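Local coordinates for topoisomerase I-like protein (Leishmania donovani, PDB 2B9S) that relaxes supercoiled DNA by transiently nicking and resealing one strand, probably through a covalent phosphotyrosine intermediate, and works as a heterodimer, at residues 279-284 with 370-375. Sequence-based numbering, arbitrary orientation.
With nucleotides of chain C.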
loop_
_atom_site.group_PDB
_atom_site.type_symbol
_atom_site.label_atom_id
_atom_site.label_comp_id
_atom_site.label_asym_id
_atom_site.label_seq_id
_atom_site.Cartn_x
_atom_site.Cartn_y
_atom_site.Cartn_z
ATOM N N VAL D 279 -26.512 -2.059 -7.494
ATOM C CA VAL D 279 -26.246 -2.635 -6.165
ATOM C C VAL D 279 -24.767 -2.453 -5.778
ATOM O O VAL D 279 -24.440 -2.212 -4.605
ATOM C CB VAL D 279 -26.711 -4.121 -6.096
ATOM C CG1 VAL D 279 -26.403 -4.761 -4.757
ATOM C CG2 VAL D 279 -28.222 -4.213 -6.386
ATOM N N ALA D 280 -23.881 -2.535 -6.774
ATOM C CA ALA D 280 -22.448 -2.367 -6.535
ATOM C C ALA D 280 -22.164 -0.938 -6.124
ATOM O O ALA D 280 -21.448 -0.698 -5.136
ATOM C CB ALA D 280 -21.630 -2.764 -7.757
ATOM N N MET D 281 -22.737 0.023 -6.850
ATOM C CA MET D 281 -22.532 1.413 -6.456
ATOM C C MET D 281 -23.245 1.794 -5.148
ATOM O O MET D 281 -22.760 2.625 -4.394
ATOM C CB MET D 281 -22.688 2.410 -7.629
ATOM C CG MET D 281 -23.983 2.454 -8.348
ATOM S SD MET D 281 -23.772 3.234 -9.978
ATOM C CE MET D 281 -24.074 4.959 -9.580
ATOM N N TYR D 282 -24.347 1.117 -4.845
ATOM C CA TYR D 282 -24.979 1.203 -3.537
ATOM C C TYR D 282 -24.057 0.736 -2.394
ATOM O O TYR D 282 -23.992 1.388 -1.338
ATOM C CB TYR D 282 -26.269 0.383 -3.540
ATOM C CG TYR D 282 -26.925 0.224 -2.186
ATOM C CD1 TYR D 282 -27.728 1.239 -1.648
ATOM C CD2 TYR D 282 -26.761 -0.950 -1.448
ATOM C CE1 TYR D 282 -28.337 1.094 -0.403
ATOM C CE2 TYR D 282 -27.359 -1.107 -0.204
ATOM C CZ TYR D 282 -28.156 -0.080 0.316
ATOM O OH TYR D 282 -28.763 -0.234 1.550
ATOM N N PHE D 283 -23.383 -0.410 -2.593
ATOM C CA PHE D 283 -22.409 -0.925 -1.630
ATOM C C PHE D 283 -21.205 -0.010 -1.456
ATOM O O PHE D 283 -20.787 0.229 -0.339
ATOM C CB PHE D 283 -21.905 -2.327 -2.001
ATOM C CG PHE D 283 -22.902 -3.428 -1.765
ATOM C CD1 PHE D 283 -24.044 -3.219 -0.992
ATOM C CD2 PHE D 283 -22.678 -4.689 -2.293
ATOM C CE1 PHE D 283 -24.971 -4.233 -0.785
ATOM C CE2 PHE D 283 -23.580 -5.719 -2.077
ATOM C CZ PHE D 283 -24.738 -5.484 -1.316
ATOM N N ILE D 284 -20.641 0.462 -2.564
ATOM C CA ILE D 284 -19.463 1.338 -2.563
ATOM C C ILE D 284 -19.779 2.685 -1.888
ATOM O O ILE D 284 -18.975 3.202 -1.090
ATOM C CB ILE D 284 -18.917 1.544 -4.003
ATOM C CG1 ILE D 284 -18.338 0.227 -4.548
ATOM C CG2 ILE D 284 -17.900 2.672 -4.059
ATOM C CD1 ILE D 284 -18.006 0.241 -6.029
ATOM N N ASN D 370 -16.603 2.269 -13.321
ATOM C CA ASN D 370 -15.906 3.541 -13.328
ATOM C C ASN D 370 -16.215 4.401 -14.547
ATOM O O ASN D 370 -16.162 5.626 -14.455
ATOM C CB ASN D 370 -14.394 3.366 -13.146
ATOM C CG ASN D 370 -14.008 3.043 -11.715
ATOM O OD1 ASN D 370 -14.581 3.584 -10.772
ATOM N ND2 ASN D 370 -13.015 2.182 -11.548
ATOM N N ASP D 371 -16.522 3.766 -15.682
ATOM C CA ASP D 371 -16.972 4.496 -16.870
ATOM C C ASP D 371 -18.342 5.142 -16.647
ATOM O O ASP D 371 -18.532 6.324 -16.955
ATOM C CB ASP D 371 -16.949 3.607 -18.118
ATOM C CG ASP D 371 -15.528 3.368 -18.643
ATOM O OD1 ASP D 371 -14.597 4.030 -18.150
ATOM O OD2 ASP D 371 -15.328 2.531 -19.545
ATOM N N HIS D 372 -19.275 4.389 -16.069
ATOM C CA HIS D 372 -20.573 4.954 -15.720
ATOM C C HIS D 372 -20.458 6.181 -14.801
ATOM O O HIS D 372 -21.151 7.174 -15.008
ATOM C CB HIS D 372 -21.492 3.902 -15.099
ATOM C CG HIS D 372 -22.876 4.402 -14.820
ATOM N ND1 HIS D 372 -23.695 4.918 -15.803
ATOM C CD2 HIS D 372 -23.594 4.452 -13.669
ATOM C CE1 HIS D 372 -24.856 5.266 -15.269
ATOM N NE2 HIS D 372 -24.817 4.996 -13.975
ATOM N N LEU D 373 -19.580 6.099 -13.804
ATOM C CA LEU D 373 -19.335 7.181 -12.844
ATOM C C LEU D 373 -18.823 8.490 -13.471
ATOM O O LEU D 373 -19.148 9.566 -12.991
ATOM C CB LEU D 373 -18.383 6.712 -11.729
ATOM C CG LEU D 373 -18.884 5.743 -10.656
ATOM C CD1 LEU D 373 -17.751 5.358 -9.684
ATOM C CD2 LEU D 373 -20.116 6.288 -9.880
ATOM N N LYS D 374 -18.021 8.387 -14.525
ATOM C CA LYS D 374 -17.563 9.553 -15.296
ATOM C C LYS D 374 -18.707 10.367 -15.916
ATOM O O LYS D 374 -18.508 11.519 -16.285
ATOM C CB LYS D 374 -16.628 9.126 -16.432
ATOM C CG LYS D 374 -15.374 8.409 -16.019
ATOM C CD LYS D 374 -14.500 9.240 -15.087
ATOM C CE LYS D 374 -13.256 8.452 -14.679
ATOM N NZ LYS D 374 -13.599 7.218 -13.874
ATOM N N SER D 375 -19.888 9.758 -16.045
ATOM C CA SER D 375 -21.068 10.422 -16.602
ATOM C C SER D 375 -21.676 11.441 -15.632
ATOM O O SER D 375 -22.396 12.345 -16.062
ATOM C CB SER D 375 -22.124 9.390 -17.029
ATOM O OG SER D 375 -22.874 8.910 -15.918
ATOM P P DC C 17 -10.744 2.894 -8.585
ATOM O OP1 DC C 17 -11.319 4.139 -8.018
ATOM O OP2 DC C 17 -11.643 1.809 -8.966
ATOM O "O5'" DC C 17 -9.934 3.344 -9.861
ATOM C "C5'" DC C 17 -9.029 4.434 -9.865
ATOM C "C4'" DC C 17 -8.338 4.371 -11.207
ATOM O "O4'" DC C 17 -7.381 3.282 -11.197
ATOM C "C3'" DC C 17 -9.257 4.086 -12.398
ATOM O "O3'" DC C 17 -8.916 5.012 -13.402
ATOM C "C2'" DC C 17 -8.838 2.705 -12.876
ATOM C "C1'" DC C 17 -7.353 2.724 -12.510
ATOM N N1 DC C 17 -6.687 1.379 -12.494
ATOM C C2 DC C 17 -5.348 1.284 -12.873
ATOM O O2 DC C 17 -4.745 2.330 -13.223
ATOM N N3 DC C 17 -4.744 0.060 -12.856
ATOM C C4 DC C 17 -5.431 -1.031 -12.489
ATOM N N4 DC C 17 -4.774 -2.192 -12.527
ATOM C C5 DC C 17 -6.802 -0.977 -12.103
ATOM C C6 DC C 17 -7.383 0.237 -12.108
ATOM P P DT C 18 -9.983 5.638 -14.400
ATOM O OP1 DT C 18 -10.799 6.593 -13.651
ATOM O OP2 DT C 18 -10.693 4.533 -15.091
ATOM O "O5'" DT C 18 -9.061 6.388 -15.476
ATOM C "C5'" DT C 18 -7.810 6.972 -15.110
ATOM C "C4'" DT C 18 -6.696 6.587 -16.074
ATOM O "O4'" DT C 18 -6.251 5.242 -15.791
ATOM C "C3'" DT C 18 -7.075 6.606 -17.557
ATOM O "O3'" DT C 18 -6.267 7.587 -18.217
ATOM C "C2'" DT C 18 -6.800 5.196 -18.077
ATOM C "C1'" DT C 18 -5.859 4.634 -17.010
ATOM N N1 DT C 18 -5.954 3.169 -16.781
ATOM C C2 DT C 18 -4.824 2.403 -16.915
ATOM O O2 DT C 18 -3.749 2.859 -17.243
ATOM N N3 DT C 18 -5.013 1.060 -16.679
ATOM C C4 DT C 18 -6.184 0.432 -16.310
ATOM O O4 DT C 18 -6.208 -0.786 -16.110
ATOM C C5 DT C 18 -7.335 1.301 -16.194
ATOM C C7 DT C 18 -8.724 0.771 -15.902
ATOM C C6 DT C 18 -7.154 2.601 -16.426
#
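M281 joins helix 272-287 to helix 366-373 by touching H372 and L373. Its SD lies at the edge of the imidazole, 3.9 Å from H372 CD2. The approach is 84° off the ring normal, so this sulfur-aromatic contact uses the rim and not a face. The M281 chain bends at chi3 (-90°), which brings CE within reach of both H372 CD2 (4.1 Å) and L373 CD2 (4.2 Å). This is the tight part: M281 and L373 are buried, and I259 and Y263 of helix 236-266 also pack on M281. No hydrogen bond crosses between 279-284 and 370-375.

The H372 side is looser and partly exposed. F376 meets its ring edge-to-face, but the contact buries NE2 without a partner in the model. S375 OG bonds H372 O at 2.6 Å, and S375 N bonds the same oxygen.

On another side, segment 370-375 meets the DNA. N370 ND2 donates to OP2 of DC17 of chain C at 2.9 Å, with a nearly straight N-H...O angle of 163°. A382 N holds N370 OD1, which fixes the amide's rotation. K374 NZ reaches OP1 of DT18 of chain C at 2.9 Å. The M281 contact thus rests on dispersion and a sulfur-edge approach, leaving N370 and K374 to bind successive phosphates.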